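PDB 2QZU: putative sulfatase yidJ from Bacteroides fragilis, which probably hydrolyses sulfate esters as a metal-dependent arylsulfatase. Local coordinates for residues Thr95-Ser100 with Val152-Trp157; Gly106-Gln111 with Leu135-Lys140. All coordinates share one frame; numbering follows the deposited sequence.

Interaction 1: residues Thr95-Ser100 with Val152-Trp157; sequences TGNCNS and VAWNEW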
ATOM      1  N   THR A  95      26.673  -5.589  -5.333  1.00  6.88           N
ATOM      2  CA  THR A  95      26.810  -4.136  -5.337  1.00  8.62           C
ATOM      3  C   THR A  95      25.518  -3.334  -5.249  1.00  7.83           C
ATOM      4  O   THR A  95      25.553  -2.112  -5.095  1.00  6.94           O
ATOM      5  CB  THR A  95      27.559  -3.703  -6.593  1.00  4.70           C
ATOM      6  OG1 THR A  95      26.876  -4.215  -7.742  1.00 10.47           O
ATOM      7  CG2 THR A  95      28.981  -4.251  -6.580  1.00  7.78           C
ATOM      8  N   GLY A  96      24.388  -4.021  -5.359  1.00  5.30           N
ATOM      9  CA  GLY A  96      23.095  -3.368  -5.273  1.00  7.90           C
ATOM     10  C   GLY A  96      22.089  -4.423  -4.860  1.00  8.78           C
ATOM     11  O   GLY A  96      22.478  -5.558  -4.593  1.00  8.31           O
ATOM     12  N   ASN A  97      20.811  -4.065  -4.786  1.00  8.78           N
ATOM     13  CA  ASN A  97      19.784  -5.040  -4.421  1.00  4.47           C
ATOM     14  C   ASN A  97      19.640  -6.055  -5.537  1.00  6.21           C
ATOM     15  O   ASN A  97      19.845  -5.736  -6.711  1.00  8.39           O
ATOM     16  CB  ASN A  97      18.419  -4.367  -4.227  1.00  3.40           C
ATOM     17  CG  ASN A  97      18.252  -3.754  -2.851  1.00  7.57           C
ATOM     18  OD1 ASN A  97      17.686  -2.671  -2.713  1.00 18.97           O
ATOM     19  ND2 ASN A  97      18.733  -4.448  -1.829  1.00  7.10           N
ATOM     20  N   CYS A  98      19.283  -7.279  -5.171  1.00  5.44           N
ATOM     21  CA  CYS A  98      19.065  -8.305  -6.169  1.00  2.47           C
ATOM     22  C   CYS A  98      17.664  -8.066  -6.711  1.00  4.29           C
ATOM     23  O   CYS A  98      16.704  -7.943  -5.949  1.00  5.78           O
ATOM     24  CB  CYS A  98      19.156  -9.702  -5.551  1.00  5.17           C
ATOM     25  SG  CYS A  98      20.805 -10.123  -4.938  1.00 10.30           S
ATOM     26  N   ASN A  99      17.572  -7.949  -8.029  1.00  5.20           N
ATOM     27  CA  ASN A  99      16.313  -7.753  -8.732  1.00  4.80           C
ATOM     28  C   ASN A  99      16.645  -7.890 -10.212  1.00  8.48           C
ATOM     29  O   ASN A  99      17.818  -8.003 -10.577  1.00  5.24           O
ATOM     30  CB  ASN A  99      15.689  -6.375  -8.425  1.00  4.19           C
ATOM     31  CG  ASN A  99      16.606  -5.211  -8.778  1.00  5.77           C
ATOM     32  OD1 ASN A  99      17.187  -5.165  -9.857  1.00  7.75           O
ATOM     33  ND2 ASN A  99      16.724  -4.251  -7.861  1.00  7.82           N
ATOM     34  N   SER A 100      15.630  -7.885 -11.065  1.00  7.13           N
ATOM     35  CA  SER A 100      15.871  -8.048 -12.495  1.00  9.80           C
ATOM     36  C   SER A 100      16.664  -6.921 -13.153  1.00  8.16           C
ATOM     37  O   SER A 100      17.222  -7.107 -14.232  1.00 10.99           O
ATOM     38  CB  SER A 100      14.544  -8.258 -13.230  1.00 11.26           C
ATOM     39  OG  SER A 100      13.670  -7.168 -13.037  1.00 11.99           O
ATOM     40  N   VAL A 152      10.060  -4.550 -13.114  1.00 11.22           N
ATOM     41  CA  VAL A 152      11.160  -5.116 -12.337  1.00  9.68           C
ATOM     42  C   VAL A 152      10.734  -6.173 -11.316  1.00  8.32           C
ATOM     43  O   VAL A 152       9.849  -5.929 -10.491  1.00  9.99           O
ATOM     44  CB  VAL A 152      11.928  -3.992 -11.594  1.00 11.00           C
ATOM     45  CG1 VAL A 152      13.080  -4.580 -10.799  1.00  7.49           C
ATOM     46  CG2 VAL A 152      12.438  -2.957 -12.600  1.00 14.39           C
ATOM     47  N   ALA A 153      11.383  -7.337 -11.378  1.00  8.12           N
ATOM     48  CA  ALA A 153      11.110  -8.456 -10.470  1.00  5.49           C
ATOM     49  C   ALA A 153      12.147  -8.471  -9.351  1.00  7.44           C
ATOM     50  O   ALA A 153      13.323  -8.183  -9.585  1.00  8.06           O
ATOM     51  CB  ALA A 153      11.147  -9.775 -11.233  1.00  9.92           C
ATOM     52  N   TRP A 154      11.715  -8.837  -8.146  1.00  5.34           N
ATOM     53  CA  TRP A 154      12.600  -8.840  -6.983  1.00  5.21           C
ATOM     54  C   TRP A 154      12.781 -10.166  -6.255  1.00  9.62           C
ATOM     55  O   TRP A 154      13.766 -10.358  -5.544  1.00 11.58           O
ATOM     56  CB  TRP A 154      12.095  -7.822  -5.954  1.00 11.02           C
ATOM     57  CG  TRP A 154      12.263  -6.398  -6.357  1.00  7.82           C
ATOM     58  CD1 TRP A 154      11.620  -5.749  -7.369  1.00 13.13           C
ATOM     59  CD2 TRP A 154      13.168  -5.453  -5.780  1.00  8.60           C
ATOM     60  NE1 TRP A 154      12.072  -4.454  -7.463  1.00  9.73           N
ATOM     61  CE2 TRP A 154      13.025  -4.245  -6.499  1.00 10.08           C
ATOM     62  CE3 TRP A 154      14.092  -5.507  -4.725  1.00  8.90           C
ATOM     63  CZ2 TRP A 154      13.769  -3.099  -6.200  1.00  6.56           C
ATOM     64  CZ3 TRP A 154      14.835  -4.368  -4.426  1.00 15.42           C
ATOM     65  CH2 TRP A 154      14.668  -3.181  -5.163  1.00  8.14           C
ATOM     66  N   ASN A 155      11.831 -11.076  -6.426  1.00  7.04           N
ATOM     67  CA  ASN A 155      11.870 -12.341  -5.711  1.00  9.07           C
ATOM     68  C   ASN A 155      12.304 -13.518  -6.572  1.00 10.89           C
ATOM     69  O   ASN A 155      11.894 -13.652  -7.723  1.00 15.92           O
ATOM     70  CB  ASN A 155      10.488 -12.571  -5.090  1.00  7.25           C
ATOM     71  CG  ASN A 155      10.425 -13.800  -4.211  1.00  7.94           C
ATOM     72  OD1 ASN A 155      11.310 -14.054  -3.395  1.00  3.58           O
ATOM     73  ND2 ASN A 155       9.354 -14.563  -4.363  1.00  8.49           N
ATOM     74  N   GLU A 156      13.159 -14.362  -6.004  1.00  8.96           N
ATOM     75  CA  GLU A 156      13.661 -15.529  -6.714  1.00  7.96           C
ATOM     76  C   GLU A 156      13.911 -16.688  -5.746  1.00 11.49           C
ATOM     77  O   GLU A 156      14.132 -16.483  -4.555  1.00  8.80           O
ATOM     78  CB  GLU A 156      14.949 -15.164  -7.461  1.00  7.04           C
ATOM     79  CG  GLU A 156      15.559 -16.301  -8.276  1.00  3.70           C
ATOM     80  CD  GLU A 156      14.571 -16.916  -9.261  1.00 15.09           C
ATOM     81  OE1 GLU A 156      14.168 -16.228 -10.223  1.00 12.33           O
ATOM     82  OE2 GLU A 156      14.195 -18.091  -9.066  1.00 10.83           O
ATOM     83  N   TRP A 157      13.853 -17.904  -6.273  1.00  4.16           N
ATOM     84  CA  TRP A 157      14.070 -19.120  -5.499  1.00  5.26           C
ATOM     85  C   TRP A 157      15.565 -19.357  -5.313  1.00  5.60           C
ATOM     86  O   TRP A 157      16.371 -18.954  -6.153  1.00  8.90           O
ATOM     87  CB  TRP A 157      13.454 -20.304  -6.262  1.00  4.57           C
ATOM     88  CG  TRP A 157      13.612 -21.666  -5.626  1.00  8.22           C
ATOM     89  CD1 TRP A 157      13.194 -22.050  -4.381  1.00  7.59           C
ATOM     90  CD2 TRP A 157      14.156 -22.842  -6.242  1.00  7.41           C
ATOM     91  NE1 TRP A 157      13.439 -23.388  -4.186  1.00  9.63           N
ATOM     92  CE2 TRP A 157      14.028 -23.900  -5.313  1.00  6.92           C
ATOM     93  CE3 TRP A 157      14.736 -23.107  -7.491  1.00  7.45           C
ATOM     94  CZ2 TRP A 157      14.460 -25.202  -5.593  1.00  8.53           C
ATOM     95  CZ3 TRP A 157      15.167 -24.402  -7.770  1.00  7.23           C
ATOM     96  CH2 TRP A 157      15.026 -25.433  -6.823  1.00  6.75           C
TER

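Interaction 2: residues Gly106-Gln111 with Leu135-Lys140; sequences GVELSQ and LDAPYK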
ATOM      1  N   GLY A 106      25.217  -9.508 -12.854  1.00 13.26           N
ATOM      2  CA  GLY A 106      25.675 -10.537 -11.937  1.00 13.10           C
ATOM      3  C   GLY A 106      25.607 -10.156 -10.472  1.00  7.99           C
ATOM      4  O   GLY A 106      26.432 -10.594  -9.661  1.00  9.47           O
ATOM      5  N   VAL A 107      24.622  -9.341 -10.120  1.00  8.07           N
ATOM      6  CA  VAL A 107      24.472  -8.917  -8.737  1.00  3.97           C
ATOM      7  C   VAL A 107      23.744  -9.990  -7.925  1.00  5.03           C
ATOM      8  O   VAL A 107      22.514 -10.022  -7.861  1.00  6.57           O
ATOM      9  CB  VAL A 107      23.723  -7.561  -8.666  1.00  4.05           C
ATOM     10  CG1 VAL A 107      23.556  -7.117  -7.223  1.00  5.74           C
ATOM     11  CG2 VAL A 107      24.504  -6.510  -9.443  1.00  5.20           C
ATOM     12  N   GLU A 108      24.523 -10.893  -7.335  1.00  8.84           N
ATOM     13  CA  GLU A 108      23.991 -11.970  -6.503  1.00  7.13           C
ATOM     14  C   GLU A 108      25.158 -12.693  -5.838  1.00  7.35           C
ATOM     15  O   GLU A 108      26.309 -12.541  -6.248  1.00  7.01           O
ATOM     16  CB  GLU A 108      23.169 -12.972  -7.336  1.00  8.67           C
ATOM     17  CG  GLU A 108      23.975 -13.772  -8.357  1.00  8.16           C
ATOM     18  CD  GLU A 108      23.170 -14.898  -9.011  1.00 15.81           C
ATOM     19  OE1 GLU A 108      21.950 -15.013  -8.755  1.00 13.60           O
ATOM     20  OE2 GLU A 108      23.766 -15.671  -9.788  1.00 14.14           O
ATOM     21  N   LEU A 109      24.861 -13.476  -4.809  1.00  5.37           N
ATOM     22  CA  LEU A 109      25.897 -14.219  -4.104  1.00  3.41           C
ATOM     23  C   LEU A 109      26.442 -15.295  -5.039  1.00  5.65           C
ATOM     24  O   LEU A 109      25.679 -16.002  -5.689  1.00  5.89           O
ATOM     25  CB  LEU A 109      25.310 -14.873  -2.850  1.00  4.15           C
ATOM     26  CG  LEU A 109      26.273 -15.633  -1.936  1.00  5.87           C
ATOM     27  CD1 LEU A 109      27.326 -14.681  -1.387  1.00  7.36           C
ATOM     28  CD2 LEU A 109      25.492 -16.267  -0.791  1.00  4.18           C
ATOM     29  N   SER A 110      27.762 -15.414  -5.103  1.00  6.07           N
ATOM     30  CA  SER A 110      28.380 -16.413  -5.963  1.00  9.31           C
ATOM     31  C   SER A 110      28.210 -17.806  -5.367  1.00  4.66           C
ATOM     32  O   SER A 110      28.380 -17.995  -4.164  1.00  9.55           O
ATOM     33  CB  SER A 110      29.872 -16.111  -6.132  1.00 11.01           C
ATOM     34  OG  SER A 110      30.501 -17.098  -6.932  1.00 16.37           O
ATOM     35  N   GLN A 111      27.868 -18.774  -6.207  1.00  5.37           N
ATOM     36  CA  GLN A 111      27.712 -20.146  -5.739  1.00  9.18           C
ATOM     37  C   GLN A 111      29.067 -20.656  -5.242  1.00  7.37           C
ATOM     38  O   GLN A 111      29.135 -21.526  -4.374  1.00 12.42           O
ATOM     39  CB  GLN A 111      27.194 -21.036  -6.876  1.00  9.69           C
ATOM     40  CG  GLN A 111      27.101 -22.515  -6.526  1.00 14.07           C
ATOM     41  CD  GLN A 111      26.497 -23.346  -7.645  1.00 20.50           C
ATOM     42  OE1 GLN A 111      26.566 -24.577  -7.628  1.00 28.34           O
ATOM     43  NE2 GLN A 111      25.890 -22.676  -8.620  1.00 22.07           N
ATOM     44  N   LEU A 135      19.497 -12.847  -1.820  1.00  2.07           N
ATOM     45  CA  LEU A 135      20.839 -12.883  -2.388  1.00  3.11           C
ATOM     46  C   LEU A 135      20.896 -13.594  -3.744  1.00  6.39           C
ATOM     47  O   LEU A 135      21.977 -13.929  -4.232  1.00  6.91           O
ATOM     48  CB  LEU A 135      21.812 -13.539  -1.397  1.00  5.50           C
ATOM     49  CG  LEU A 135      22.265 -12.617  -0.257  1.00  3.16           C
ATOM     50  CD1 LEU A 135      22.964 -13.436   0.820  1.00  6.64           C
ATOM     51  CD2 LEU A 135      23.193 -11.531  -0.811  1.00  4.83           C
ATOM     52  N   ASP A 136      19.731 -13.810  -4.351  1.00  5.69           N
ATOM     53  CA  ASP A 136      19.654 -14.459  -5.664  1.00  2.49           C
ATOM     54  C   ASP A 136      19.039 -13.523  -6.711  1.00  5.13           C
ATOM     55  O   ASP A 136      18.049 -12.844  -6.444  1.00  9.09           O
ATOM     56  CB  ASP A 136      18.814 -15.739  -5.586  1.00  6.07           C
ATOM     57  CG  ASP A 136      19.410 -16.775  -4.651  1.00  8.37           C
ATOM     58  OD1 ASP A 136      20.602 -17.115  -4.809  1.00  9.70           O
ATOM     59  OD2 ASP A 136      18.684 -17.251  -3.759  1.00  8.92           O
ATOM     60  N   ALA A 137      19.633 -13.496  -7.902  1.00  8.29           N
ATOM     61  CA  ALA A 137      19.136 -12.659  -8.996  1.00  8.70           C
ATOM     62  C   ALA A 137      17.935 -13.326  -9.673  1.00  7.18           C
ATOM     63  O   ALA A 137      18.005 -14.484 -10.083  1.00  9.66           O
ATOM     64  CB  ALA A 137      20.248 -12.427 -10.021  1.00  9.71           C
ATOM     65  N   PRO A 138      16.810 -12.607  -9.796  1.00  6.69           N
ATOM     66  CA  PRO A 138      15.644 -13.218 -10.442  1.00  9.19           C
ATOM     67  C   PRO A 138      15.894 -13.439 -11.937  1.00  9.21           C
ATOM     68  O   PRO A 138      16.677 -12.718 -12.554  1.00  8.07           O
ATOM     69  CB  PRO A 138      14.532 -12.192 -10.201  1.00 10.74           C
ATOM     70  CG  PRO A 138      14.993 -11.437  -8.973  1.00  9.13           C
ATOM     71  CD  PRO A 138      16.472 -11.287  -9.233  1.00  5.28           C
ATOM     72  N   TYR A 139      15.238 -14.442 -12.513  1.00  8.67           N
ATOM     73  CA  TYR A 139      15.376 -14.722 -13.940  1.00 10.94           C
ATOM     74  C   TYR A 139      14.017 -15.165 -14.497  1.00 10.88           C
ATOM     75  O   TYR A 139      13.181 -15.685 -13.762  1.00  8.77           O
ATOM     76  CB  TYR A 139      16.456 -15.789 -14.176  1.00 12.23           C
ATOM     77  CG  TYR A 139      16.077 -17.191 -13.766  1.00  9.84           C
ATOM     78  CD1 TYR A 139      15.295 -17.990 -14.600  1.00 15.59           C
ATOM     79  CD2 TYR A 139      16.504 -17.723 -12.549  1.00  7.95           C
ATOM     80  CE1 TYR A 139      14.949 -19.281 -14.238  1.00 19.83           C
ATOM     81  CE2 TYR A 139      16.158 -19.021 -12.175  1.00 17.03           C
ATOM     82  CZ  TYR A 139      15.381 -19.791 -13.028  1.00 17.98           C
ATOM     83  OH  TYR A 139      15.025 -21.070 -12.675  1.00 17.56           O
ATOM     84  N   LYS A 140      13.796 -14.939 -15.789  1.00  8.40           N
ATOM     85  CA  LYS A 140      12.525 -15.289 -16.425  1.00 10.42           C
ATOM     86  C   LYS A 140      12.374 -16.773 -16.761  1.00 11.53           C
ATOM     87  O   LYS A 140      13.342 -17.433 -17.136  1.00 17.57           O
ATOM     88  CB  LYS A 140      12.346 -14.469 -17.708  1.00 11.47           C
ATOM     89  CG  LYS A 140      12.275 -12.968 -17.498  1.00 18.13           C
ATOM     90  CD  LYS A 140      11.976 -12.251 -18.806  1.00 24.34           C
ATOM     91  CE  LYS A 140      11.829 -10.752 -18.600  1.00 34.43           C
ATOM     92  NZ  LYS A 140      11.476 -10.059 -19.872  1.00 44.48           N
TER
HETATM   93  O   HOH W   1      19.609 -16.546  -9.481  1.00 13.66           O

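Interaction 1: residues Thr95-Ser100 with Val152-Trp157
Ser100 meets Ala153 through a reciprocal pair of hydrogen bonds, a compact example of one residue serving a partner backbone as both donor and acceptor. The backbone N of Ser100 donates to the carbonyl O of Ala153 at 2.8 Å. In return the N of Ala153 donates to Ser100 OG, also at 2.8 Å and fairly straight, with 160° at the hydrogen. Ser100 OG can reach back because chi1 of 59° sets it between its own backbone N and carbonyl carbon; there it also lies 3.5 Å from Val152 CG1. Both polar backbone atoms of Ala153 are thus satisfied by a single residue.

Beside this pair Asn99 lies over the indole of Trp154. Asn99 CB sits above the face, 3.9 Å from the centroid of the five-membered ring of Trp154, in a CH-pi contact, while Asn99 ND2 lies over the same ring system, 3.6 Å from Trp154 CH2. The amide and ring planes are 64° apart, so the amide is not stacked flat. The OD1 of Asn99 takes its hydrogen bond from the N of Thr102, which helps hold the amide, and Cys98 O accepts one from His134. Asn97 adds its CB, 3.6 Å from Trp154 CZ3.

Both segments are irregular loop, and Val152 and Trp154 also touch Ala21 and Gln22 of the second subunit. Residues 95-100 run between helices 89-92 and 116-122, with Asn97 packed on the start of helix 76-85; residues 152-157 run between strands 126-130 and 168-172.

Interaction 2: residues Gly106-Gln111 with Leu135-Lys140
Glu108 OE1 is gripped from two directions, by the backbone N of Ala137 and by a water molecule. The Ala137 N donates to Glu108 OE1 at 2.9 Å in a nearly straight bond, 167° at the hydrogen, arriving on the anti side and 15° out of the carboxylate plane. The water donates to the same oxygen and also to the carbonyl O of Ala137, so one carboxylate oxygen engages both ends of that residue. Glu108 gets there with CG folded between its backbone N and carbonyl carbon (chi1 66°) and the chain extended beyond.

One residue on, the N of Leu109 donates to Leu135 O at 3.0 Å, and the two leucines pack beside this bond, CB to CB at 4.0 Å. Asp136 OD1 forms a salt bridge with Arg162, which also donates to Leu109 O and forms a weak, long ion pair with Glu108. This positive charge probably eases the proximity of the two acids.

Leu135 reaches Arg80 and Met84 of helix 76-85, whose first residue, Ser76, modelled as plain serine, is predicted to be converted to 3-oxoalanine. The contact is loop-to-loop packing in the alkaline phosphatase-like sulfatase fold, beside the helix that begins at the predicted modification site.

From the N terminus the chain passes helices 76-85 and 89-92 and enters a long loop holding residues 95-100 and then 106-111. After helix 116-122 and strand 126-130 it reaches 135-140, where interaction 2 closes the inner loop; at 152-157, before strand 168-172, interaction 1 closes the outer one. Interaction 2 is thus nested inside interaction 1, and together they tie the connection ahead of helix 116-122 to the one following strand 126-130 in the large mixed sheet. Their centres are about 7 Å apart and they touch directly: Glu156 OE1 probably accepts a hydrogen bond from Tyr139 N, and Cys98 SG packs against Val107 O.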